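Local coordinates for protein putative sodium:solute symporter (Proteus mirabilis, PDB 5NV9) that couples the inward sodium gradient to the uptake of host-derived sialic acid, N-acetylneuraminic acid, across the bacterial inner membrane, at residues A[51-54]-A[55-59]; A[134-137]-A[138-142]; A[164-167]-A[168-172]; A[176-179]-A[180-184]. All blocks are in the same frame, centred on the assembly; numbering follows the deposited sequence.

Contact 1: residues A[51-54]-A[55-59]; sequences GVSV and FATTL. With NA (sodium ion), chain B; SLB (N-acetyl-beta-neuraminic acid), chain D.
Helix 47-58 of the LeuT fold ends at the sodium and substrate sites, and the last turns before its break join Ser53 to Thr57 and Val54 to Thr58. Ser53 O is gripped twice by one residue: Thr57 OG1 gives it a 2.7 Å hydrogen bond and Thr57 N a second, arriving from opposite faces of the carbonyl plane. The threonine hydroxyl can fold back because OG1 stands anti to its carbonyl carbon (chi1 -66°). The same OG1 is also hydrogen-bonded to Ser346 of the Na3 site, while Ser53 OG pairs with Asp182 and Arg260. One residue on, Thr58 N bonds to Val54 O at 3.1 Å with an N-H...O angle of 154°. Thr58 OG1 meets O8 of N-acetylneuraminic acid at 2.7 Å, a hydrogen bond in which either oxygen may be the donor. Where the helix gives way at Leu59, Ala56 O (2.1 Å) and Leu59 O (2.3 Å) coordinate the Na2 sodium, whose shell Ala339, Ser342 and Ser343 complete. Backbone carbonyls at the break thus bind sodium while Thr58 OG1 binds the sugar, consistent with the shape of this helix end responding to both ion and substrate.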
loop_
_atom_site.group_PDB
_atom_site.type_symbol
_atom_site.label_atom_id
_atom_site.label_comp_id
_atom_site.label_asym_id
_atom_site.label_seq_id
_atom_site.Cartn_x
_atom_site.Cartn_y
_atom_site.Cartn_z
ATOM N N GLY A 51 13.727 0.633 -4.157
ATOM C CA GLY A 51 12.881 1.830 -4.354
ATOM C C GLY A 51 11.712 1.647 -5.290
ATOM O O GLY A 51 10.634 2.157 -5.042
ATOM N N VAL A 52 11.919 0.908 -6.386
ATOM C CA VAL A 52 10.801 0.490 -7.235
ATOM C C VAL A 52 9.816 -0.456 -6.487
ATOM O O VAL A 52 8.576 -0.492 -6.716
ATOM C CB VAL A 52 11.285 -0.199 -8.564
ATOM C CG1 VAL A 52 10.050 -0.529 -9.418
ATOM C CG2 VAL A 52 12.208 0.773 -9.359
ATOM N N SER A 53 10.374 -1.280 -5.660
ATOM C CA SER A 53 9.582 -2.222 -4.863
ATOM C C SER A 53 8.697 -1.491 -3.829
ATOM O O SER A 53 7.575 -1.956 -3.535
ATOM C CB SER A 53 10.507 -3.226 -4.120
ATOM O OG SER A 53 9.717 -4.093 -3.309
ATOM N N VAL A 54 9.202 -0.366 -3.311
ATOM C CA VAL A 54 8.437 0.452 -2.323
ATOM C C VAL A 54 7.243 1.049 -3.069
ATOM O O VAL A 54 6.153 0.983 -2.602
ATOM C CB VAL A 54 9.265 1.650 -1.742
ATOM C CG1 VAL A 54 8.350 2.645 -1.049
ATOM C CG2 VAL A 54 10.340 1.208 -0.788
ATOM N N PHE A 55 7.481 1.629 -4.256
ATOM C CA PHE A 55 6.403 2.222 -5.096
ATOM C C PHE A 55 5.346 1.168 -5.438
ATOM O O PHE A 55 4.149 1.427 -5.308
ATOM C CB PHE A 55 6.996 2.898 -6.352
ATOM C CG PHE A 55 5.973 3.537 -7.278
ATOM C CD1 PHE A 55 5.330 4.697 -6.908
ATOM C CD2 PHE A 55 5.696 2.992 -8.549
ATOM C CE1 PHE A 55 4.407 5.291 -7.740
ATOM C CE2 PHE A 55 4.770 3.587 -9.383
ATOM C CZ PHE A 55 4.136 4.742 -8.983
ATOM N N ALA A 56 5.784 -0.034 -5.838
ATOM C CA ALA A 56 4.855 -1.102 -6.280
ATOM C C ALA A 56 4.102 -1.735 -5.095
ATOM O O ALA A 56 2.963 -2.123 -5.243
ATOM C CB ALA A 56 5.567 -2.176 -7.080
ATOM N N THR A 57 4.733 -1.794 -3.946
ATOM C CA THR A 57 4.111 -2.210 -2.657
ATOM C C THR A 57 2.970 -1.231 -2.324
ATOM O O THR A 57 1.895 -1.665 -2.046
ATOM C CB THR A 57 5.177 -2.289 -1.512
ATOM O OG1 THR A 57 6.117 -3.345 -1.767
ATOM C CG2 THR A 57 4.565 -2.508 -0.054
ATOM N N THR A 58 3.190 0.090 -2.395
ATOM C CA THR A 58 2.152 1.053 -1.940
ATOM C C THR A 58 1.025 1.233 -2.948
ATOM O O THR A 58 -0.131 1.405 -2.566
ATOM C CB THR A 58 2.741 2.442 -1.599
ATOM O OG1 THR A 58 3.431 2.945 -2.749
ATOM C CG2 THR A 58 3.713 2.373 -0.439
ATOM N N LEU A 59 1.354 1.152 -4.235
ATOM C CA LEU A 59 0.391 1.407 -5.315
ATOM C C LEU A 59 -0.215 0.112 -5.791
ATOM O O LEU A 59 0.445 -0.662 -6.459
ATOM C CB LEU A 59 1.056 2.070 -6.520
ATOM C CG LEU A 59 0.111 2.790 -7.483
ATOM C CD1 LEU A 59 0.862 3.808 -8.345
ATOM C CD2 LEU A 59 -0.635 1.817 -8.357
HETATM NA NA NA B . 1.101 -2.862 -6.018
HETATM C C1 SLB D . -2.883 2.084 -2.969
HETATM C C2 SLB D . -2.405 3.246 -2.143
HETATM C C3 SLB D . -3.603 3.992 -1.603
HETATM C C4 SLB D . -3.215 5.323 -0.921
HETATM C C5 SLB D . -2.499 6.140 -1.997
HETATM C C6 SLB D . -1.281 5.355 -2.528
HETATM C C7 SLB D . -0.491 6.067 -3.635
HETATM C C8 SLB D . 0.667 5.234 -4.116
HETATM C C9 SLB D . 1.549 6.009 -5.095
HETATM C C10 SLB D . -2.472 8.607 -1.982
HETATM C C11 SLB D . -1.647 9.785 -1.531
HETATM N N5 SLB D . -2.059 7.439 -1.468
HETATM O O1A SLB D . -3.017 2.254 -4.230
HETATM O O1B SLB D . -3.183 0.988 -2.360
HETATM O O2 SLB D . -1.556 2.800 -1.048
HETATM O O4 SLB D . -4.404 6.050 -0.456
HETATM O O6 SLB D . -1.700 4.103 -3.064
HETATM O O7 SLB D . -1.319 6.309 -4.777
HETATM O O8 SLB D . 1.447 4.798 -3.009
HETATM O O9 SLB D . 2.204 7.140 -4.467
HETATM O O10 SLB D . -3.404 8.709 -2.796
#

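Contact 2: residues A[134-137]-A[138-142]; sequences GRVA and IITYL. With SLB (N-acetyl-beta-neuraminic acid), chain D.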
loop_
_atom_site.group_PDB
_atom_site.type_symbol
_atom_site.label_atom_id
_atom_site.label_comp_id
_atom_site.label_asym_id
_atom_site.label_seq_id
_atom_site.Cartn_x
_atom_site.Cartn_y
_atom_site.Cartn_z
ATOM N N GLY A 134 -6.693 -7.594 5.928
ATOM C CA GLY A 134 -7.699 -6.824 5.238
ATOM C C GLY A 134 -7.260 -6.184 3.912
ATOM O O GLY A 134 -8.016 -6.193 2.937
ATOM N N ARG A 135 -6.067 -5.589 3.866
ATOM C CA ARG A 135 -5.649 -4.882 2.665
ATOM C C ARG A 135 -5.554 -5.850 1.461
ATOM O O ARG A 135 -5.980 -5.486 0.343
ATOM C CB ARG A 135 -4.340 -4.087 2.915
ATOM C CG ARG A 135 -3.692 -3.468 1.690
ATOM C CD ARG A 135 -2.427 -2.741 2.095
ATOM N NE ARG A 135 -1.523 -2.416 0.998
ATOM C CZ ARG A 135 -1.743 -1.476 0.102
ATOM N NH1 ARG A 135 -2.856 -0.726 0.183
ATOM N NH2 ARG A 135 -0.850 -1.283 -0.896
ATOM N N VAL A 136 -5.014 -7.052 1.701
ATOM C CA VAL A 136 -4.917 -8.084 0.707
ATOM C C VAL A 136 -6.328 -8.471 0.180
ATOM O O VAL A 136 -6.536 -8.596 -1.089
ATOM C CB VAL A 136 -4.227 -9.344 1.245
ATOM C CG1 VAL A 136 -4.349 -10.506 0.267
ATOM C CG2 VAL A 136 -2.764 -9.081 1.529
ATOM N N ALA A 137 -7.269 -8.695 1.116
ATOM C CA ALA A 137 -8.657 -9.103 0.757
ATOM C C ALA A 137 -9.339 -8.021 -0.082
ATOM O O ALA A 137 -9.912 -8.306 -1.124
ATOM C CB ALA A 137 -9.482 -9.431 1.981
ATOM N N ILE A 138 -9.137 -6.786 0.309
ATOM C CA ILE A 138 -9.680 -5.642 -0.386
ATOM C C ILE A 138 -9.080 -5.473 -1.766
ATOM O O ILE A 138 -9.816 -5.188 -2.725
ATOM C CB ILE A 138 -9.585 -4.366 0.467
ATOM C CG1 ILE A 138 -10.571 -4.502 1.644
ATOM C CG2 ILE A 138 -9.999 -3.144 -0.339
ATOM C CD1 ILE A 138 -10.638 -3.343 2.620
ATOM N N ILE A 139 -7.753 -5.640 -1.869
ATOM C CA ILE A 139 -7.041 -5.424 -3.113
ATOM C C ILE A 139 -7.572 -6.476 -4.116
ATOM O O ILE A 139 -7.766 -6.197 -5.269
ATOM C CB ILE A 139 -5.520 -5.528 -2.975
ATOM C CG1 ILE A 139 -4.956 -4.217 -2.418
ATOM C CG2 ILE A 139 -4.882 -5.776 -4.330
ATOM C CD1 ILE A 139 -3.509 -4.322 -1.969
ATOM N N THR A 140 -7.725 -7.700 -3.637
ATOM C CA THR A 140 -8.170 -8.819 -4.448
ATOM C C THR A 140 -9.641 -8.660 -4.903
ATOM O O THR A 140 -9.980 -8.856 -6.068
ATOM C CB THR A 140 -7.905 -10.096 -3.648
ATOM O OG1 THR A 140 -6.511 -10.152 -3.364
ATOM C CG2 THR A 140 -8.349 -11.305 -4.385
ATOM N N TYR A 141 -10.490 -8.262 -3.973
ATOM C CA TYR A 141 -11.883 -7.911 -4.222
ATOM C C TYR A 141 -12.073 -6.855 -5.283
ATOM O O TYR A 141 -12.839 -7.112 -6.213
ATOM C CB TYR A 141 -12.566 -7.503 -2.901
ATOM C CG TYR A 141 -14.027 -7.106 -3.068
ATOM C CD1 TYR A 141 -14.965 -8.026 -3.487
ATOM C CD2 TYR A 141 -14.452 -5.820 -2.798
ATOM C CE1 TYR A 141 -16.300 -7.674 -3.651
ATOM C CE2 TYR A 141 -15.782 -5.457 -2.947
ATOM C CZ TYR A 141 -16.698 -6.396 -3.376
ATOM O OH TYR A 141 -18.025 -6.060 -3.526
ATOM N N LEU A 142 -11.390 -5.695 -5.174
ATOM C CA LEU A 142 -11.483 -4.646 -6.175
ATOM C C LEU A 142 -11.023 -5.103 -7.572
ATOM O O LEU A 142 -11.641 -4.759 -8.547
ATOM C CB LEU A 142 -10.637 -3.433 -5.852
ATOM C CG LEU A 142 -10.830 -2.658 -4.584
ATOM C CD1 LEU A 142 -9.981 -1.390 -4.727
ATOM C CD2 LEU A 142 -12.292 -2.340 -4.341
HETATM C C1 SLB D . -2.883 2.084 -2.969
HETATM C C2 SLB D . -2.405 3.246 -2.143
HETATM C C3 SLB D . -3.603 3.992 -1.603
HETATM C C4 SLB D . -3.215 5.323 -0.921
HETATM C C5 SLB D . -2.499 6.140 -1.997
HETATM C C6 SLB D . -1.281 5.355 -2.528
HETATM C C7 SLB D . -0.491 6.067 -3.635
HETATM C C8 SLB D . 0.667 5.234 -4.116
HETATM C C9 SLB D . 1.549 6.009 -5.095
HETATM C C10 SLB D . -2.472 8.607 -1.982
HETATM C C11 SLB D . -1.647 9.785 -1.531
HETATM N N5 SLB D . -2.059 7.439 -1.468
HETATM O O1A SLB D . -3.017 2.254 -4.230
HETATM O O1B SLB D . -3.183 0.988 -2.360
HETATM O O2 SLB D . -1.556 2.800 -1.048
HETATM O O4 SLB D . -4.404 6.050 -0.456
HETATM O O6 SLB D . -1.700 4.103 -3.064
HETATM O O7 SLB D . -1.319 6.309 -4.777
HETATM O O8 SLB D . 1.447 4.798 -3.009
HETATM O O9 SLB D . 2.204 7.140 -4.467
HETATM O O10 SLB D . -3.404 8.709 -2.796
#
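Ile138 N bonds to Gly134 O at 2.9 Å in a regular alpha-helical turn of transmembrane helix 118-151, whose Arg135 lines the sialic acid pocket of this LeuT-fold transporter. The side chain of Ile138 runs back over the same carbonyl, with CG1 3.3 Å from Gly134 O. Ile139 follows with a backbone bond from its N to Arg135 O, but its side chain reaches further: CG1 lies anti to the carbonyl carbon (chi1 -81°), which directs CD1 back toward Arg135. There the methyl lies 3.9 Å above the centre of one face of the guanidinium and also meets Arg135 CG at 3.8 Å. Ser343 of helix 328-361 touches both side chains. Thr140 binds Val136 O twice, through OG1 at 2.8 Å and through its N, from opposite faces of that carbonyl. Tyr141 N closes the next turn on Ala137 O, and the ring leads off toward helix 370-398. Arg135 itself is extended from CG to NE; NH2 turns to the Thr58 carbonyl, while NH1 donates at the guanidinium edge, in plane, to carboxylate O1B of N-acetylneuraminic acid at 3.1 Å, with an N-H...O angle of 161°.

Contact 3: residues A[164-167]-A[168-172]; sequences LLCI and IYTWM
Sulfur and ring meet where Cys166 and Tyr169, three residues apart in transmembrane helix 155-203, form a Cys sulfur-aromatic contact. SG lies 4.6 Å from the centroid of the Tyr169 ring, 39° off its normal, an oblique approach toward the phenol end, where it comes within 3.9 Å of CZ. Two torsions produce this: Cys166 SG is anti to its backbone N (chi1 -169°), whereas Tyr169 CG sits between its own N and carbonyl carbon (chi1 78°), a setting that folds the ring back along the preceding turn. One ring face therefore lies over the backbone, with Cys166 O 3.7 Å above the plane and over its centre. The phenol OH is hydrogen-bonded to Gln185 further along the same helix.

Among the hydrogen bonds, Cys166 O takes two from Thr170: one from N and one from OG1 at 2.8 Å, the latter well above the carbonyl plane and not on a lone pair. Thr170 also rests against Ser345 of helix 328-361, a residue of the Na3 site. Tyr169 N bonds to Leu165 O at 3.3 Å, and Trp171 N to Ile167 O.

Apolar packing occupies another side of the helix, where Leu164 CD2 touches Ile168 CD1 at 3.5 Å as the two side chains cross obliquely. Leu164 is on the surface, while Ile168 also packs on Leu22 of helix 8-29. Leu164 and Ile168 thus form an apolar patch, whereas the Tyr169 and Thr170 hydroxyls are tied to Gln185 and to Cys166 O, on the side of the helix near the Na3 sodium.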
loop_
_atom_site.group_PDB
_atom_site.type_symbol
_atom_site.label_atom_id
_atom_site.label_comp_id
_atom_site.label_asym_id
_atom_site.label_seq_id
_atom_site.Cartn_x
_atom_site.Cartn_y
_atom_site.Cartn_z
ATOM N N LEU A 164 -3.895 -16.850 -5.520
ATOM C CA LEU A 164 -3.225 -18.115 -5.235
ATOM C C LEU A 164 -1.839 -18.151 -5.880
ATOM O O LEU A 164 -0.839 -18.498 -5.268
ATOM C CB LEU A 164 -4.105 -19.282 -5.676
ATOM C CG LEU A 164 -3.978 -20.508 -4.778
ATOM C CD1 LEU A 164 -5.099 -21.472 -5.134
ATOM C CD2 LEU A 164 -2.609 -21.179 -4.873
ATOM N N LEU A 165 -1.787 -17.764 -7.132
ATOM C CA LEU A 165 -0.543 -17.685 -7.843
ATOM C C LEU A 165 0.460 -16.740 -7.186
ATOM O O LEU A 165 1.662 -17.052 -7.124
ATOM C CB LEU A 165 -0.770 -17.272 -9.311
ATOM C CG LEU A 165 -1.328 -18.358 -10.234
ATOM C CD1 LEU A 165 -1.167 -17.890 -11.675
ATOM C CD2 LEU A 165 -0.660 -19.717 -10.029
ATOM N N CYS A 166 -0.024 -15.579 -6.742
ATOM C CA CYS A 166 0.800 -14.641 -5.965
ATOM C C CYS A 166 1.412 -15.286 -4.699
ATOM O O CYS A 166 2.625 -15.146 -4.435
ATOM C CB CYS A 166 -0.019 -13.410 -5.565
ATOM S SG CYS A 166 0.993 -12.090 -4.885
ATOM N N ILE A 167 0.585 -16.044 -3.974
ATOM C CA ILE A 167 0.998 -16.775 -2.786
ATOM C C ILE A 167 2.146 -17.748 -3.095
ATOM O O ILE A 167 3.050 -17.868 -2.314
ATOM C CB ILE A 167 -0.209 -17.546 -2.118
ATOM C CG1 ILE A 167 -1.152 -16.552 -1.465
ATOM C CG2 ILE A 167 0.270 -18.565 -1.083
ATOM C CD1 ILE A 167 -2.511 -17.094 -1.084
ATOM N N ILE A 168 2.087 -18.429 -4.226
ATOM C CA ILE A 168 3.058 -19.439 -4.573
ATOM C C ILE A 168 4.427 -18.825 -4.825
ATOM O O ILE A 168 5.407 -19.213 -4.185
ATOM C CB ILE A 168 2.550 -20.312 -5.736
ATOM C CG1 ILE A 168 1.444 -21.221 -5.191
ATOM C CG2 ILE A 168 3.693 -21.165 -6.284
ATOM C CD1 ILE A 168 0.590 -21.824 -6.265
ATOM N N TYR A 169 4.494 -17.803 -5.675
ATOM C CA TYR A 169 5.790 -17.170 -5.956
ATOM C C TYR A 169 6.322 -16.434 -4.751
ATOM O O TYR A 169 7.517 -16.371 -4.593
ATOM C CB TYR A 169 5.805 -16.303 -7.242
ATOM C CG TYR A 169 5.190 -14.894 -7.189
ATOM C CD1 TYR A 169 5.773 -13.851 -6.448
ATOM C CD2 TYR A 169 4.104 -14.580 -7.969
ATOM C CE1 TYR A 169 5.220 -12.567 -6.452
ATOM C CE2 TYR A 169 3.535 -13.287 -7.952
ATOM C CZ TYR A 169 4.099 -12.280 -7.197
ATOM O OH TYR A 169 3.507 -11.001 -7.202
ATOM N N THR A 170 5.455 -15.868 -3.911
ATOM C CA THR A 170 5.893 -15.146 -2.685
ATOM C C THR A 170 6.510 -16.137 -1.689
ATOM O O THR A 170 7.623 -15.970 -1.216
ATOM C CB THR A 170 4.718 -14.372 -2.014
ATOM O OG1 THR A 170 4.199 -13.376 -2.904
ATOM C CG2 THR A 170 5.162 -13.663 -0.769
ATOM N N TRP A 171 5.805 -17.221 -1.458
ATOM C CA TRP A 171 6.261 -18.304 -0.622
ATOM C C TRP A 171 7.638 -18.878 -0.967
ATOM O O TRP A 171 8.494 -19.024 -0.069
ATOM C CB TRP A 171 5.155 -19.358 -0.579
ATOM C CG TRP A 171 5.489 -20.633 0.114
ATOM C CD1 TRP A 171 5.330 -20.924 1.463
ATOM C CD2 TRP A 171 5.939 -21.834 -0.495
ATOM N NE1 TRP A 171 5.709 -22.216 1.711
ATOM C CE2 TRP A 171 6.088 -22.803 0.535
ATOM C CE3 TRP A 171 6.284 -22.179 -1.797
ATOM C CZ2 TRP A 171 6.560 -24.107 0.287
ATOM C CZ3 TRP A 171 6.760 -23.485 -2.046
ATOM C CH2 TRP A 171 6.892 -24.425 -1.004
HETATM N N MSE A 172 7.875 -19.151 -2.255
HETATM C CA MSE A 172 9.122 -19.737 -2.759
HETATM C C MSE A 172 10.217 -18.755 -2.728
HETATM O O MSE A 172 11.350 -19.097 -2.447
HETATM C CB MSE A 172 8.932 -20.073 -4.275
HETATM C CG MSE A 172 7.913 -21.212 -4.437
HETATM SE SE MSE A 172 8.006 -22.084 -6.224
HETATM C CE MSE A 172 7.791 -20.473 -7.388
#

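Contact 4: residues A[176-179]-A[180-184]; sequences EGVI and WTDVI. With NA (sodium ion), chain C.
An aspartate carboxylate set against a backbone carbonyl is unusual: Asp182 OD1 and OD2 stand 3.2 and 3.3 Å from Val178 O, three acceptors with no hydrogen bond between them. The placement is consistent with metal binding: the Na3 sodium is held in bidentate fashion by Asp182 OD1 at 2.1 Å and OD2 at 2.3 Å. With CG anti to the carbonyl carbon (chi1 -75°), the Asp182 side chain runs beside that of Val178, whose CG1 also borders the ion. Ser342 O, Ser345 OG and Ser346 OG complete the metal shell, and OD2 additionally accepts a hydrogen bond from Ser53 OG of helix 47-58. Asp182 N bonds to Val178 O at 3.0 Å, so this carbonyl is engaged by the helix itself.

Thr181, one residue earlier, has its OG1 near two carbonyls, Gly177 O at 2.8 Å and Val178 O at 3.0 Å; its single proton can serve either, and the choice is unsettled. Trp180 N bonds to Glu176 O with an N-H...O angle of 168°, and its indole CD1 approaches that same oxygen to 3.1 Å. The Glu176 carboxylate points elsewhere, forming salt bridges with Arg44 and Arg31.

Sodium would be expected to offset the crowding of negative oxygen around Asp182, consistent with a buried carboxylate whose charge is probably balanced by the bound ion, with Arg260, weakly hydrogen-bonded to OD2, as a further positive neighbour.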
loop_
_atom_site.group_PDB
_atom_site.type_symbol
_atom_site.label_atom_id
_atom_site.label_comp_id
_atom_site.label_asym_id
_atom_site.label_seq_id
_atom_site.Cartn_x
_atom_site.Cartn_y
_atom_site.Cartn_z
ATOM N N GLU A 176 13.511 -11.342 -1.575
ATOM C CA GLU A 176 14.182 -11.047 -2.867
ATOM C C GLU A 176 13.307 -11.317 -4.099
ATOM O O GLU A 176 13.216 -10.501 -5.012
ATOM C CB GLU A 176 15.520 -11.746 -2.987
ATOM C CG GLU A 176 16.600 -11.029 -2.196
ATOM C CD GLU A 176 17.842 -11.889 -2.046
ATOM O OE1 GLU A 176 17.811 -12.763 -1.172
ATOM O OE2 GLU A 176 18.803 -11.694 -2.828
ATOM N N GLY A 177 12.636 -12.453 -4.091
ATOM C CA GLY A 177 11.679 -12.703 -5.113
ATOM C C GLY A 177 10.480 -11.782 -5.138
ATOM O O GLY A 177 9.939 -11.504 -6.201
ATOM N N VAL A 178 10.091 -11.284 -3.962
ATOM C CA VAL A 178 9.020 -10.346 -3.850
ATOM C C VAL A 178 9.478 -8.990 -4.418
ATOM O O VAL A 178 8.733 -8.292 -5.112
ATOM C CB VAL A 178 8.609 -10.168 -2.374
ATOM C CG1 VAL A 178 7.695 -9.008 -2.267
ATOM C CG2 VAL A 178 7.867 -11.395 -1.882
ATOM N N ILE A 179 10.721 -8.628 -4.128
ATOM C CA ILE A 179 11.238 -7.351 -4.593
ATOM C C ILE A 179 11.465 -7.383 -6.124
ATOM O O ILE A 179 11.054 -6.485 -6.867
ATOM C CB ILE A 179 12.501 -7.025 -3.851
ATOM C CG1 ILE A 179 12.134 -6.517 -2.450
ATOM C CG2 ILE A 179 13.352 -6.005 -4.625
ATOM C CD1 ILE A 179 13.347 -6.392 -1.532
ATOM N N TRP A 180 12.069 -8.437 -6.614
ATOM C CA TRP A 180 12.330 -8.483 -8.074
ATOM C C TRP A 180 11.074 -8.655 -8.953
ATOM O O TRP A 180 10.989 -7.975 -9.981
ATOM C CB TRP A 180 13.400 -9.476 -8.371
ATOM C CG TRP A 180 14.765 -9.032 -7.920
ATOM C CD1 TRP A 180 15.505 -9.621 -6.951
ATOM C CD2 TRP A 180 15.559 -7.930 -8.407
ATOM N NE1 TRP A 180 16.684 -8.969 -6.787
ATOM C CE2 TRP A 180 16.754 -7.931 -7.664
ATOM C CE3 TRP A 180 15.389 -6.972 -9.399
ATOM C CZ2 TRP A 180 17.759 -7.009 -7.866
ATOM C CZ3 TRP A 180 16.387 -6.070 -9.605
ATOM C CH2 TRP A 180 17.559 -6.102 -8.873
ATOM N N THR A 181 10.085 -9.445 -8.526
ATOM C CA THR A 181 8.740 -9.330 -9.083
ATOM C C THR A 181 8.085 -7.925 -9.015
ATOM O O THR A 181 7.426 -7.501 -9.988
ATOM C CB THR A 181 7.737 -10.375 -8.513
ATOM O OG1 THR A 181 7.649 -10.244 -7.106
ATOM C CG2 THR A 181 8.161 -11.808 -8.879
ATOM N N ASP A 182 8.222 -7.251 -7.859
ATOM C CA ASP A 182 7.778 -5.877 -7.684
ATOM C C ASP A 182 8.402 -4.916 -8.692
ATOM O O ASP A 182 7.726 -3.997 -9.120
ATOM C CB ASP A 182 8.066 -5.261 -6.292
ATOM C CG ASP A 182 7.154 -5.745 -5.200
ATOM O OD1 ASP A 182 6.149 -6.415 -5.483
ATOM O OD2 ASP A 182 7.469 -5.466 -3.987
ATOM N N VAL A 183 9.663 -5.122 -9.052
ATOM C CA VAL A 183 10.375 -4.237 -9.980
ATOM C C VAL A 183 9.739 -4.363 -11.340
ATOM O O VAL A 183 9.483 -3.356 -12.031
ATOM C CB VAL A 183 11.891 -4.550 -10.064
ATOM C CG1 VAL A 183 12.602 -3.793 -11.191
ATOM C CG2 VAL A 183 12.587 -4.275 -8.742
ATOM N N ILE A 184 9.433 -5.592 -11.722
ATOM C CA ILE A 184 8.843 -5.844 -13.046
ATOM C C ILE A 184 7.413 -5.291 -13.012
ATOM O O ILE A 184 6.946 -4.660 -13.971
ATOM C CB ILE A 184 8.803 -7.366 -13.383
ATOM C CG1 ILE A 184 10.225 -7.955 -13.485
ATOM C CG2 ILE A 184 8.005 -7.631 -14.674
ATOM C CD1 ILE A 184 10.251 -9.475 -13.340
HETATM NA NA NA C . 5.638 -6.802 -3.431
#

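How the contacts relate
Each contact spans adjoining segments of one helix and closes no long loop; the four follow in series along the chain, with none nested or crossing. Contact 1 comes first, on helix 47-58, followed by contact 2 on helix 118-151; the two meet where Arg135 NH2 lies 3.0 Å from Thr57 O, and both touch the sialic acid. Contacts 3 and 4 share helix 155-203, with centres about 12 Å apart, and join through Tyr169 CE1 and Thr181 OG1 at 3.4 Å. Contact 4 returns to contact 1 through the Ser53-Asp182 bond, linking the Na3 neighbourhood to the helix that carries Na2 ligands. Contact 3 touches neither contact 1 nor contact 2.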